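Side-chain contacts in putative tagatose-6-phosphate ketose/aldose isomerase (Escherichia coli, PDB 3C3J), which is a putative sugar isomerase of the SIS family, built from two SIS domains in one chain and found here as a two-chain assembly: residues 46-51 with 132-137; 72-77 with 334-339; 81-86 with 185-190; 183-186 with 191-194. All blocks are in the same frame, centred on the assembly; numbering follows the deposited sequence.

Contact 1 of 4, residues 46-51 with 132-137; sequences EPLLRK and ECYHLP
Leu48 lays its CD2 methyl on the middle of the Tyr134 ring. CD2 stands 3.3 Å from the ring centroid and only 7° off the ring normal, a close CH-pi contact. CD1 rests farther back, 3.7 Å from Tyr134 CG, so the forked end of the leucine follows the tyrosine from its root to its ring. This is the tight part of the contact, and Leu48 is buried. The looser part lies at the phenol end, where Lys51 and Glu132, both partly exposed, reach toward each other. Lys51 NZ forms a salt bridge with Glu132 OE2 at 3.0 Å, but the hydrogen bond within it is weak. The lysine chain turns only at its last torsion (chi4 -67°), which brings NZ to the carboxylate. A water bridges the same pair, accepting from Lys51 NZ at 3.1 Å and donating to Glu132 OE1 at 2.7 Å. The contact joins the last part of helix 23-49 and the loop after it to strand 133-139 and the residue before it, in the first SIS domain. The nearby ammonium of Lys51 and the water at OE1 would probably help keep Glu132 ionised.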
loop_
_atom_site.group_PDB
_atom_site.type_symbol
_atom_site.label_atom_id
_atom_site.label_comp_id
_atom_site.label_asym_id
_atom_site.label_seq_id
_atom_site.Cartn_x
_atom_site.Cartn_y
_atom_site.Cartn_z
ATOM N N GLU A 46 -22.044 -21.071 -0.522
ATOM C CA GLU A 46 -22.825 -20.985 0.713
ATOM C C GLU A 46 -22.268 -21.883 1.824
ATOM O O GLU A 46 -22.185 -21.438 2.961
ATOM C CB GLU A 46 -24.340 -21.190 0.467
ATOM C CG GLU A 46 -24.972 -19.968 -0.306
ATOM C CD GLU A 46 -26.497 -20.028 -0.566
ATOM O OE1 GLU A 46 -27.124 -21.115 -0.421
ATOM O OE2 GLU A 46 -27.063 -18.962 -0.941
ATOM N N PRO A 47 -21.857 -23.122 1.505
ATOM C CA PRO A 47 -21.262 -23.956 2.561
ATOM C C PRO A 47 -19.948 -23.404 3.107
ATOM O O PRO A 47 -19.613 -23.668 4.274
ATOM C CB PRO A 47 -21.020 -25.304 1.874
ATOM C CG PRO A 47 -21.866 -25.268 0.643
ATOM C CD PRO A 47 -21.942 -23.844 0.226
ATOM N N LEU A 48 -19.215 -22.657 2.279
ATOM C CA LEU A 48 -17.952 -22.072 2.704
ATOM C C LEU A 48 -18.192 -20.874 3.600
ATOM O O LEU A 48 -17.593 -20.749 4.663
ATOM C CB LEU A 48 -17.119 -21.638 1.495
ATOM C CG LEU A 48 -16.798 -22.742 0.491
ATOM C CD1 LEU A 48 -15.879 -22.210 -0.597
ATOM C CD2 LEU A 48 -16.166 -23.917 1.223
ATOM N N LEU A 49 -19.074 -19.992 3.148
ATOM C CA LEU A 49 -19.378 -18.764 3.841
ATOM C C LEU A 49 -20.040 -18.995 5.195
ATOM O O LEU A 49 -20.032 -18.107 6.025
ATOM C CB LEU A 49 -20.261 -17.876 2.967
ATOM C CG LEU A 49 -19.599 -17.334 1.683
ATOM C CD1 LEU A 49 -20.595 -16.516 0.846
ATOM C CD2 LEU A 49 -18.368 -16.502 1.988
ATOM N N ARG A 50 -20.592 -20.188 5.415
ATOM C CA ARG A 50 -21.125 -20.550 6.731
ATOM C C ARG A 50 -20.023 -20.894 7.743
ATOM O O ARG A 50 -20.304 -20.964 8.942
ATOM C CB ARG A 50 -22.152 -21.694 6.618
ATOM C CG ARG A 50 -23.519 -21.273 5.995
ATOM C CD ARG A 50 -24.272 -20.101 6.764
ATOM N NE ARG A 50 -25.372 -20.541 7.662
ATOM C CZ ARG A 50 -25.843 -19.852 8.720
ATOM N NH1 ARG A 50 -25.322 -18.666 9.064
ATOM N NH2 ARG A 50 -26.842 -20.364 9.460
ATOM N N LYS A 51 -18.784 -21.094 7.281
ATOM C CA LYS A 51 -17.650 -21.353 8.174
ATOM C C LYS A 51 -17.206 -20.053 8.858
ATOM O O LYS A 51 -16.653 -19.152 8.221
ATOM C CB LYS A 51 -16.484 -21.971 7.407
ATOM C CG LYS A 51 -16.811 -23.263 6.694
ATOM C CD LYS A 51 -15.703 -23.719 5.785
ATOM C CE LYS A 51 -16.127 -24.939 4.994
ATOM N NZ LYS A 51 -16.312 -26.128 5.877
ATOM N N GLU A 132 -7.410 -26.745 4.490
ATOM C CA GLU A 132 -8.750 -26.576 3.927
ATOM C C GLU A 132 -8.810 -25.312 3.068
ATOM O O GLU A 132 -9.097 -24.218 3.542
ATOM C CB GLU A 132 -9.810 -26.552 5.035
ATOM C CG GLU A 132 -11.210 -26.772 4.470
ATOM C CD GLU A 132 -12.328 -26.644 5.484
ATOM O OE1 GLU A 132 -12.059 -26.569 6.706
ATOM O OE2 GLU A 132 -13.498 -26.628 5.018
ATOM N N CYS A 133 -8.556 -25.506 1.784
ATOM C CA CYS A 133 -8.358 -24.420 0.844
ATOM C C CYS A 133 -9.314 -24.571 -0.333
ATOM O O CYS A 133 -9.468 -25.689 -0.904
ATOM C CB CYS A 133 -6.924 -24.404 0.338
ATOM S SG CYS A 133 -6.482 -22.865 -0.449
ATOM N N TYR A 134 -9.975 -23.459 -0.656
ATOM C CA TYR A 134 -10.925 -23.383 -1.760
ATOM C C TYR A 134 -10.523 -22.221 -2.648
ATOM O O TYR A 134 -9.839 -21.301 -2.206
ATOM C CB TYR A 134 -12.357 -23.192 -1.271
ATOM C CG TYR A 134 -12.773 -24.209 -0.243
ATOM C CD1 TYR A 134 -13.298 -25.443 -0.623
ATOM C CD2 TYR A 134 -12.612 -23.943 1.115
ATOM C CE1 TYR A 134 -13.655 -26.380 0.331
ATOM C CE2 TYR A 134 -12.995 -24.881 2.093
ATOM C CZ TYR A 134 -13.510 -26.087 1.690
ATOM O OH TYR A 134 -13.858 -27.032 2.645
ATOM N N HIS A 135 -10.940 -22.292 -3.901
ATOM C CA HIS A 135 -10.550 -21.310 -4.939
ATOM C C HIS A 135 -11.728 -20.843 -5.761
ATOM O O HIS A 135 -12.578 -21.667 -6.170
ATOM C CB HIS A 135 -9.519 -21.923 -5.879
ATOM C CG HIS A 135 -8.234 -22.248 -5.213
ATOM N ND1 HIS A 135 -7.949 -23.505 -4.721
ATOM C CD2 HIS A 135 -7.181 -21.467 -4.893
ATOM C CE1 HIS A 135 -6.755 -23.481 -4.160
ATOM N NE2 HIS A 135 -6.269 -22.257 -4.247
ATOM N N LEU A 136 -11.763 -19.533 -6.019
ATOM C CA LEU A 136 -12.655 -18.916 -6.982
ATOM C C LEU A 136 -11.829 -18.007 -7.898
ATOM O O LEU A 136 -11.734 -16.810 -7.676
ATOM C CB LEU A 136 -13.740 -18.109 -6.281
ATOM C CG LEU A 136 -14.911 -17.627 -7.179
ATOM C CD1 LEU A 136 -16.021 -18.639 -7.139
ATOM C CD2 LEU A 136 -15.412 -16.255 -6.734
ATOM N N PRO A 137 -11.200 -18.584 -8.926
ATOM C CA PRO A 137 -10.562 -17.710 -9.903
ATOM C C PRO A 137 -11.569 -16.902 -10.718
ATOM O O PRO A 137 -12.637 -17.409 -11.089
ATOM C CB PRO A 137 -9.782 -18.671 -10.797
ATOM C CG PRO A 137 -9.855 -20.000 -10.099
ATOM C CD PRO A 137 -11.040 -20.006 -9.255
HETATM O O HOH W 1 -14.294 -26.144 8.164
#

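Contact 2 of 4, residues 72-77 with 334-339; sequences APWLAS and IDVEQA
Trp74 meets Ile334 and Val336 with its indole, and both aliphatic side chains lie crosswise to it. Val336 CG2 sits over one face, 4.1 Å from the centroid of the six-membered ring and 12° off its normal, a CH-pi contact. Its other methyl, CG1, packs at 3.7 Å on Trp74 CB. Ile334 CD1 reaches Trp74 CZ2 at 3.5 Å and lies nearly as close to CE2. Trp74 CG lies anti to the backbone N (chi1 -176°), which places the indole beside Ile334 and Val336. In the next shell, Ile334 takes the N-cap position of helix 335-356. Its backbone N donates to Glu337 OE1 at 3.1 Å, with an N-H...O angle of 156°. That carboxylate oxygen receives the N-H on its anti side and also takes part in a salt bridge with Arg331. Asp335 is held by Ser283 and Ser284. On the other partner, His78 stacks on Trp74, while Leu184 and Ala188 pack against it. The contact therefore joins helix 63-79 of the first SIS domain to the start of helix 335-356 in the second. No hydrogen bond crosses between the two segments, so their cohesion here is apolar, while polar bonds fix the helix start behind it.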
loop_
_atom_site.group_PDB
_atom_site.type_symbol
_atom_site.label_atom_id
_atom_site.label_comp_id
_atom_site.label_asym_id
_atom_site.label_seq_id
_atom_site.Cartn_x
_atom_site.Cartn_y
_atom_site.Cartn_z
ATOM N N ALA A 72 -11.885 -5.003 -0.962
ATOM C CA ALA A 72 -11.812 -5.941 0.171
ATOM C C ALA A 72 -12.362 -5.345 1.489
ATOM O O ALA A 72 -13.164 -5.986 2.183
ATOM C CB ALA A 72 -10.390 -6.478 0.345
ATOM N N PRO A 73 -11.977 -4.103 1.822
ATOM C CA PRO A 73 -12.511 -3.544 3.069
ATOM C C PRO A 73 -14.016 -3.367 3.044
ATOM O O PRO A 73 -14.677 -3.741 3.999
ATOM C CB PRO A 73 -11.809 -2.189 3.180
ATOM C CG PRO A 73 -10.567 -2.343 2.318
ATOM C CD PRO A 73 -11.026 -3.173 1.185
ATOM N N TRP A 74 -14.552 -2.791 1.978
ATOM C CA TRP A 74 -16.006 -2.705 1.825
ATOM C C TRP A 74 -16.684 -4.069 1.915
ATOM O O TRP A 74 -17.676 -4.237 2.649
ATOM C CB TRP A 74 -16.393 -2.003 0.525
ATOM C CG TRP A 74 -17.864 -1.829 0.426
ATOM C CD1 TRP A 74 -18.608 -0.867 1.043
ATOM C CD2 TRP A 74 -18.793 -2.675 -0.277
ATOM N NE1 TRP A 74 -19.951 -1.050 0.752
ATOM C CE2 TRP A 74 -20.090 -2.147 -0.052
ATOM C CE3 TRP A 74 -18.655 -3.830 -1.066
ATOM C CZ2 TRP A 74 -21.242 -2.718 -0.601
ATOM C CZ3 TRP A 74 -19.808 -4.392 -1.633
ATOM C CH2 TRP A 74 -21.079 -3.835 -1.397
ATOM N N LEU A 75 -16.139 -5.062 1.216
ATOM C CA LEU A 75 -16.706 -6.412 1.292
ATOM C C LEU A 75 -16.680 -6.972 2.733
ATOM O O LEU A 75 -17.643 -7.606 3.190
ATOM C CB LEU A 75 -15.986 -7.363 0.334
ATOM C CG LEU A 75 -16.407 -7.310 -1.133
ATOM C CD1 LEU A 75 -15.508 -8.214 -1.976
ATOM C CD2 LEU A 75 -17.893 -7.659 -1.296
ATOM N N ALA A 76 -15.573 -6.741 3.437
ATOM C CA ALA A 76 -15.443 -7.171 4.821
ATOM C C ALA A 76 -16.574 -6.569 5.673
ATOM O O ALA A 76 -17.261 -7.295 6.406
ATOM C CB ALA A 76 -14.062 -6.750 5.375
ATOM N N SER A 77 -16.762 -5.256 5.571
ATOM C CA SER A 77 -17.725 -4.561 6.416
ATOM C C SER A 77 -19.142 -4.843 5.976
ATOM O O SER A 77 -20.018 -5.011 6.825
ATOM C CB SER A 77 -17.512 -3.052 6.430
ATOM O OG SER A 77 -17.516 -2.519 5.123
ATOM N N ILE A 334 -22.318 4.410 -3.942
ATOM C CA ILE A 334 -21.353 4.166 -2.888
ATOM C C ILE A 334 -19.932 4.183 -3.495
ATOM O O ILE A 334 -19.773 4.221 -4.729
ATOM C CB ILE A 334 -21.644 2.859 -2.135
ATOM C CG1 ILE A 334 -21.568 1.643 -3.061
ATOM C CG2 ILE A 334 -23.026 2.919 -1.419
ATOM C CD1 ILE A 334 -21.750 0.278 -2.324
ATOM N N ASP A 335 -18.898 4.197 -2.658
ATOM C CA ASP A 335 -17.562 4.435 -3.198
ATOM C C ASP A 335 -17.064 3.327 -4.117
ATOM O O ASP A 335 -16.371 3.612 -5.088
ATOM C CB ASP A 335 -16.547 4.785 -2.113
ATOM C CG ASP A 335 -16.596 6.263 -1.712
ATOM O OD1 ASP A 335 -17.143 7.098 -2.483
ATOM O OD2 ASP A 335 -16.073 6.602 -0.621
ATOM N N VAL A 336 -17.433 2.079 -3.851
ATOM C CA VAL A 336 -16.996 1.006 -4.748
ATOM C C VAL A 336 -17.652 1.137 -6.142
ATOM O O VAL A 336 -17.068 0.698 -7.143
ATOM C CB VAL A 336 -17.196 -0.421 -4.159
ATOM C CG1 VAL A 336 -16.272 -0.657 -2.917
ATOM C CG2 VAL A 336 -18.715 -0.720 -3.849
ATOM N N GLU A 337 -18.862 1.707 -6.202
ATOM C CA GLU A 337 -19.510 2.054 -7.481
ATOM C C GLU A 337 -18.831 3.220 -8.172
ATOM O O GLU A 337 -18.575 3.151 -9.372
ATOM C CB GLU A 337 -20.995 2.336 -7.284
ATOM C CG GLU A 337 -21.773 1.069 -6.851
ATOM C CD GLU A 337 -23.244 1.352 -6.563
ATOM O OE1 GLU A 337 -23.516 2.443 -6.013
ATOM O OE2 GLU A 337 -24.110 0.481 -6.863
ATOM N N GLN A 338 -18.538 4.275 -7.408
ATOM C CA GLN A 338 -17.770 5.438 -7.896
ATOM C C GLN A 338 -16.412 5.121 -8.513
ATOM O O GLN A 338 -15.963 5.835 -9.406
ATOM C CB GLN A 338 -17.476 6.406 -6.747
ATOM C CG GLN A 338 -18.648 7.244 -6.282
ATOM C CD GLN A 338 -18.195 8.619 -5.805
ATOM O OE1 GLN A 338 -17.353 8.761 -4.883
ATOM N NE2 GLN A 338 -18.734 9.630 -6.424
ATOM N N ALA A 339 -15.732 4.107 -7.980
ATOM C CA ALA A 339 -14.419 3.705 -8.464
ATOM C C ALA A 339 -14.459 3.524 -9.985
ATOM O O ALA A 339 -13.546 3.940 -10.684
ATOM C CB ALA A 339 -13.952 2.396 -7.785
#

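Contact 3 of 4, residues 81-86 with 185-190; sequences KNFSAV and AVFAPE
Phe83 points its ring edge at the face of Phe187, a T-shaped pair with centroids 5.2 Å apart and planes at 79°. Its CB lies beside Ala72 of helix 63-79. From there CG turns anti to the carbonyl carbon (chi1 -79°), and the ring runs toward helix 174-187. CD2 passes close to the backbone O of Leu75. CE1, farther out, lies over the centre of the Phe187 ring, 4.1 Å above its plane. CZ makes the nearest approach, at 3.7 Å to Phe187 CD1 and equally near CG. CZ also comes to 4.0 Å from Phe187 CB, so it lies over the CB-CG-CD1 side of Phe187. Phe83 belongs to strand 82-85, which within this chain is an outermost strand of the parallel five-stranded sheet in the first SIS domain. Phe187 is the last residue of helix 174-187, which packs on that sheet in the alpha-beta-alpha sandwich of the SIS fold. Both phenylalanines are buried. The opposite face of Phe187 is occupied by Val186 CG1, 3.5 Å above the plane and offset toward the rim, so this ring is held between an aromatic edge and a methyl. Leu106 and Ile108 of strand 105-111 also touch Phe187, and Ile56 and Leu58 of strand 55-59 touch Phe83.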
loop_
_atom_site.group_PDB
_atom_site.type_symbol
_atom_site.label_atom_id
_atom_site.label_comp_id
_atom_site.label_asym_id
_atom_site.label_seq_id
_atom_site.Cartn_x
_atom_site.Cartn_y
_atom_site.Cartn_z
ATOM N N LYS A 81 -17.701 -10.775 6.855
ATOM C CA LYS A 81 -16.778 -11.889 6.695
ATOM C C LYS A 81 -15.355 -11.363 6.622
ATOM O O LYS A 81 -15.121 -10.164 6.429
ATOM C CB LYS A 81 -17.084 -12.699 5.440
ATOM C CG LYS A 81 -18.545 -13.161 5.280
ATOM C CD LYS A 81 -18.994 -14.001 6.427
ATOM C CE LYS A 81 -20.112 -15.005 6.025
ATOM N NZ LYS A 81 -21.214 -14.332 5.275
ATOM N N ASN A 82 -14.415 -12.292 6.754
ATOM C CA ASN A 82 -12.986 -11.982 6.821
ATOM C C ASN A 82 -12.354 -11.822 5.428
ATOM O O ASN A 82 -11.576 -12.670 5.000
ATOM C CB ASN A 82 -12.256 -13.107 7.580
ATOM C CG ASN A 82 -12.720 -13.267 9.004
ATOM O OD1 ASN A 82 -12.958 -14.402 9.486
ATOM N ND2 ASN A 82 -12.830 -12.153 9.708
ATOM N N PHE A 83 -12.698 -10.737 4.734
ATOM C CA PHE A 83 -12.112 -10.407 3.432
ATOM C C PHE A 83 -10.856 -9.571 3.624
ATOM O O PHE A 83 -10.857 -8.635 4.447
ATOM C CB PHE A 83 -13.082 -9.569 2.590
ATOM C CG PHE A 83 -14.163 -10.339 1.922
ATOM C CD1 PHE A 83 -13.992 -10.827 0.625
ATOM C CD2 PHE A 83 -15.367 -10.568 2.577
ATOM C CE1 PHE A 83 -14.989 -11.538 0.004
ATOM C CE2 PHE A 83 -16.380 -11.265 1.961
ATOM C CZ PHE A 83 -16.195 -11.765 0.674
ATOM N N SER A 84 -9.806 -9.895 2.864
ATOM C CA SER A 84 -8.596 -9.093 2.783
ATOM C C SER A 84 -7.986 -9.225 1.381
ATOM O O SER A 84 -8.347 -10.117 0.637
ATOM C CB SER A 84 -7.574 -9.528 3.828
ATOM O OG SER A 84 -7.111 -10.832 3.597
ATOM N N ALA A 85 -7.040 -8.347 1.071
ATOM C CA ALA A 85 -6.331 -8.360 -0.189
ATOM C C ALA A 85 -4.824 -8.572 0.043
ATOM O O ALA A 85 -4.198 -7.863 0.848
ATOM C CB ALA A 85 -6.544 -7.012 -0.930
ATOM N N VAL A 86 -4.239 -9.517 -0.677
ATOM C CA VAL A 86 -2.788 -9.745 -0.637
ATOM C C VAL A 86 -2.373 -9.993 -2.064
ATOM O O VAL A 86 -2.863 -10.929 -2.683
ATOM C CB VAL A 86 -2.387 -10.990 0.234
ATOM C CG1 VAL A 86 -0.876 -11.167 0.276
ATOM C CG2 VAL A 86 -2.908 -10.851 1.643
ATOM N N ALA A 185 -20.434 -8.491 -7.403
ATOM C CA ALA A 185 -21.730 -9.117 -7.674
ATOM C C ALA A 185 -21.824 -10.495 -7.077
ATOM O O ALA A 185 -22.895 -10.902 -6.660
ATOM C CB ALA A 185 -22.022 -9.178 -9.162
ATOM N N VAL A 186 -20.705 -11.213 -7.029
ATOM C CA VAL A 186 -20.694 -12.552 -6.454
ATOM C C VAL A 186 -20.989 -12.473 -4.968
ATOM O O VAL A 186 -21.829 -13.222 -4.472
ATOM C CB VAL A 186 -19.341 -13.288 -6.684
ATOM C CG1 VAL A 186 -19.218 -14.519 -5.733
ATOM C CG2 VAL A 186 -19.206 -13.719 -8.196
ATOM N N PHE A 187 -20.343 -11.541 -4.258
ATOM C CA PHE A 187 -20.420 -11.523 -2.781
ATOM C C PHE A 187 -21.432 -10.568 -2.181
ATOM O O PHE A 187 -21.810 -10.750 -1.020
ATOM C CB PHE A 187 -19.015 -11.317 -2.185
ATOM C CG PHE A 187 -18.108 -12.461 -2.470
ATOM C CD1 PHE A 187 -18.219 -13.636 -1.742
ATOM C CD2 PHE A 187 -17.204 -12.409 -3.525
ATOM C CE1 PHE A 187 -17.385 -14.725 -2.018
ATOM C CE2 PHE A 187 -16.393 -13.485 -3.814
ATOM C CZ PHE A 187 -16.501 -14.666 -3.063
ATOM N N ALA A 188 -21.879 -9.575 -2.954
ATOM C CA ALA A 188 -22.879 -8.613 -2.486
ATOM C C ALA A 188 -24.020 -8.442 -3.510
ATOM O O ALA A 188 -24.329 -7.337 -3.926
ATOM C CB ALA A 188 -22.216 -7.291 -2.169
ATOM N N PRO A 189 -24.665 -9.548 -3.898
ATOM C CA PRO A 189 -25.665 -9.457 -4.976
ATOM C C PRO A 189 -26.923 -8.675 -4.615
ATOM O O PRO A 189 -27.668 -8.245 -5.498
ATOM C CB PRO A 189 -26.008 -10.915 -5.272
ATOM C CG PRO A 189 -25.748 -11.622 -3.996
ATOM C CD PRO A 189 -24.523 -10.933 -3.405
ATOM N N GLU A 190 -27.147 -8.484 -3.325
ATOM C CA GLU A 190 -28.293 -7.701 -2.875
ATOM C C GLU A 190 -28.084 -6.201 -3.112
ATOM O O GLU A 190 -29.041 -5.423 -3.013
ATOM C CB GLU A 190 -28.599 -8.013 -1.408
ATOM C CG GLU A 190 -27.565 -7.541 -0.385
ATOM C CD GLU A 190 -26.242 -8.357 -0.367
ATOM O OE1 GLU A 190 -26.113 -9.424 -0.991
ATOM O OE2 GLU A 190 -25.309 -7.928 0.313
#

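Contact 4 of 4, residues 183-186 with 191-194; sequences CLAV and TINS
Ile192 folds back on the end of helix 174-187 and packs against Leu184 and Ala185. The apolar contacts come from its branched side chain. The CG2 methyl lies 3.9 Å from Leu184 CB, and CG1 is 4.1 Å from the same carbon. CG2, anti to the backbone N, lies near the Leu184-Ala185 peptide and comes to 4.0 Å from Ala185 N. Its approach to Ala185 CB is looser, at 4.4 Å. The polar contribution comes from the backbone. Ile192 O takes a CA-H...O contact from Ala185 CA at 3.4 Å, with an angle of 150° at the hydrogen. No conventional hydrogen bond joins the two segments. The small alanine side chain probably helps the two backbones come together: Ala185 CA and Ile192 CA are 5.0 Å apart. Asn193 ties the connection on both sides of Ile192. It binds Pro189 O through ND2, and its OD1 accepts from the backbone N of Gln195 and Thr196. The contact thus holds the first part of the connection to helix 198-210 against the helix it leaves. Around it, Leu184 touches Ile71 of helix 63-79, Ala185 touches Leu31 and Ile34 of helix 23-49, and Ile192 touches Glu337 of helix 335-356.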
loop_
_atom_site.group_PDB
_atom_site.type_symbol
_atom_site.label_atom_id
_atom_site.label_comp_id
_atom_site.label_asym_id
_atom_site.label_seq_id
_atom_site.Cartn_x
_atom_site.Cartn_y
_atom_site.Cartn_z
ATOM N N CYS A 183 -16.679 -9.658 -9.002
ATOM C CA CYS A 183 -16.397 -10.005 -7.612
ATOM C C CYS A 183 -17.406 -9.369 -6.651
ATOM O O CYS A 183 -17.947 -10.051 -5.799
ATOM C CB CYS A 183 -14.972 -9.622 -7.208
ATOM S SG CYS A 183 -14.482 -10.357 -5.615
ATOM N N LEU A 184 -17.697 -8.084 -6.839
ATOM C CA LEU A 184 -18.706 -7.403 -6.041
ATOM C C LEU A 184 -20.067 -8.111 -6.175
ATOM O O LEU A 184 -20.741 -8.362 -5.169
ATOM C CB LEU A 184 -18.802 -5.940 -6.470
ATOM C CG LEU A 184 -17.673 -4.989 -6.088
ATOM C CD1 LEU A 184 -17.847 -3.654 -6.864
ATOM C CD2 LEU A 184 -17.607 -4.710 -4.559
ATOM N N ALA A 185 -20.434 -8.491 -7.403
ATOM C CA ALA A 185 -21.730 -9.117 -7.674
ATOM C C ALA A 185 -21.824 -10.495 -7.077
ATOM O O ALA A 185 -22.895 -10.902 -6.660
ATOM C CB ALA A 185 -22.022 -9.178 -9.162
ATOM N N VAL A 186 -20.705 -11.213 -7.029
ATOM C CA VAL A 186 -20.694 -12.552 -6.454
ATOM C C VAL A 186 -20.989 -12.473 -4.968
ATOM O O VAL A 186 -21.829 -13.222 -4.472
ATOM C CB VAL A 186 -19.341 -13.288 -6.684
ATOM C CG1 VAL A 186 -19.218 -14.519 -5.733
ATOM C CG2 VAL A 186 -19.206 -13.719 -8.196
ATOM N N THR A 191 -26.841 -5.810 -3.416
ATOM C CA THR A 191 -26.428 -4.422 -3.609
ATOM C C THR A 191 -25.907 -4.210 -5.020
ATOM O O THR A 191 -26.256 -3.229 -5.684
ATOM C CB THR A 191 -25.288 -4.045 -2.612
ATOM O OG1 THR A 191 -25.735 -4.271 -1.283
ATOM C CG2 THR A 191 -24.828 -2.578 -2.734
ATOM N N ILE A 192 -25.045 -5.125 -5.470
ATOM C CA ILE A 192 -24.402 -5.002 -6.760
ATOM C C ILE A 192 -24.892 -6.152 -7.605
ATOM O O ILE A 192 -24.554 -7.290 -7.359
ATOM C CB ILE A 192 -22.846 -5.045 -6.639
ATOM C CG1 ILE A 192 -22.347 -3.994 -5.623
ATOM C CG2 ILE A 192 -22.220 -4.927 -8.030
ATOM C CD1 ILE A 192 -22.555 -2.551 -6.031
ATOM N N ASN A 193 -25.734 -5.854 -8.586
ATOM C CA ASN A 193 -26.316 -6.906 -9.386
ATOM C C ASN A 193 -26.624 -6.400 -10.776
ATOM O O ASN A 193 -26.399 -5.234 -11.087
ATOM C CB ASN A 193 -27.543 -7.517 -8.677
ATOM C CG ASN A 193 -28.610 -6.506 -8.379
ATOM O OD1 ASN A 193 -29.092 -5.840 -9.278
ATOM N ND2 ASN A 193 -28.973 -6.365 -7.102
ATOM N N SER A 194 -27.152 -7.279 -11.613
ATOM C CA SER A 194 -27.320 -6.951 -13.033
ATOM C C SER A 194 -28.380 -5.896 -13.227
ATOM O O SER A 194 -28.479 -5.338 -14.296
ATOM C CB SER A 194 -27.656 -8.191 -13.848
ATOM O OG SER A 194 -28.871 -8.727 -13.388
#

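Contacts 1, 3 and 4 gather in the first SIS domain, and contact 2 ties that domain to the second. Contacts 1 and 3 reach the same parallel sheet through strands 133-139 and 82-85, with centres about 12 Å apart and segments that alternate along the chain. The centre of contact 3 is about 9 Å from the centres of contacts 2 and 4. It shares helix 174-187 with contact 4, while helix 63-79 of contact 2 is followed in the chain by strand 82-85. Contact 1 closes before contact 4 opens, and contacts 3 and 4 both fall between the two segments of contact 2. Contact 2 touches both, consistent with a domain junction continuous with the first domain's packing.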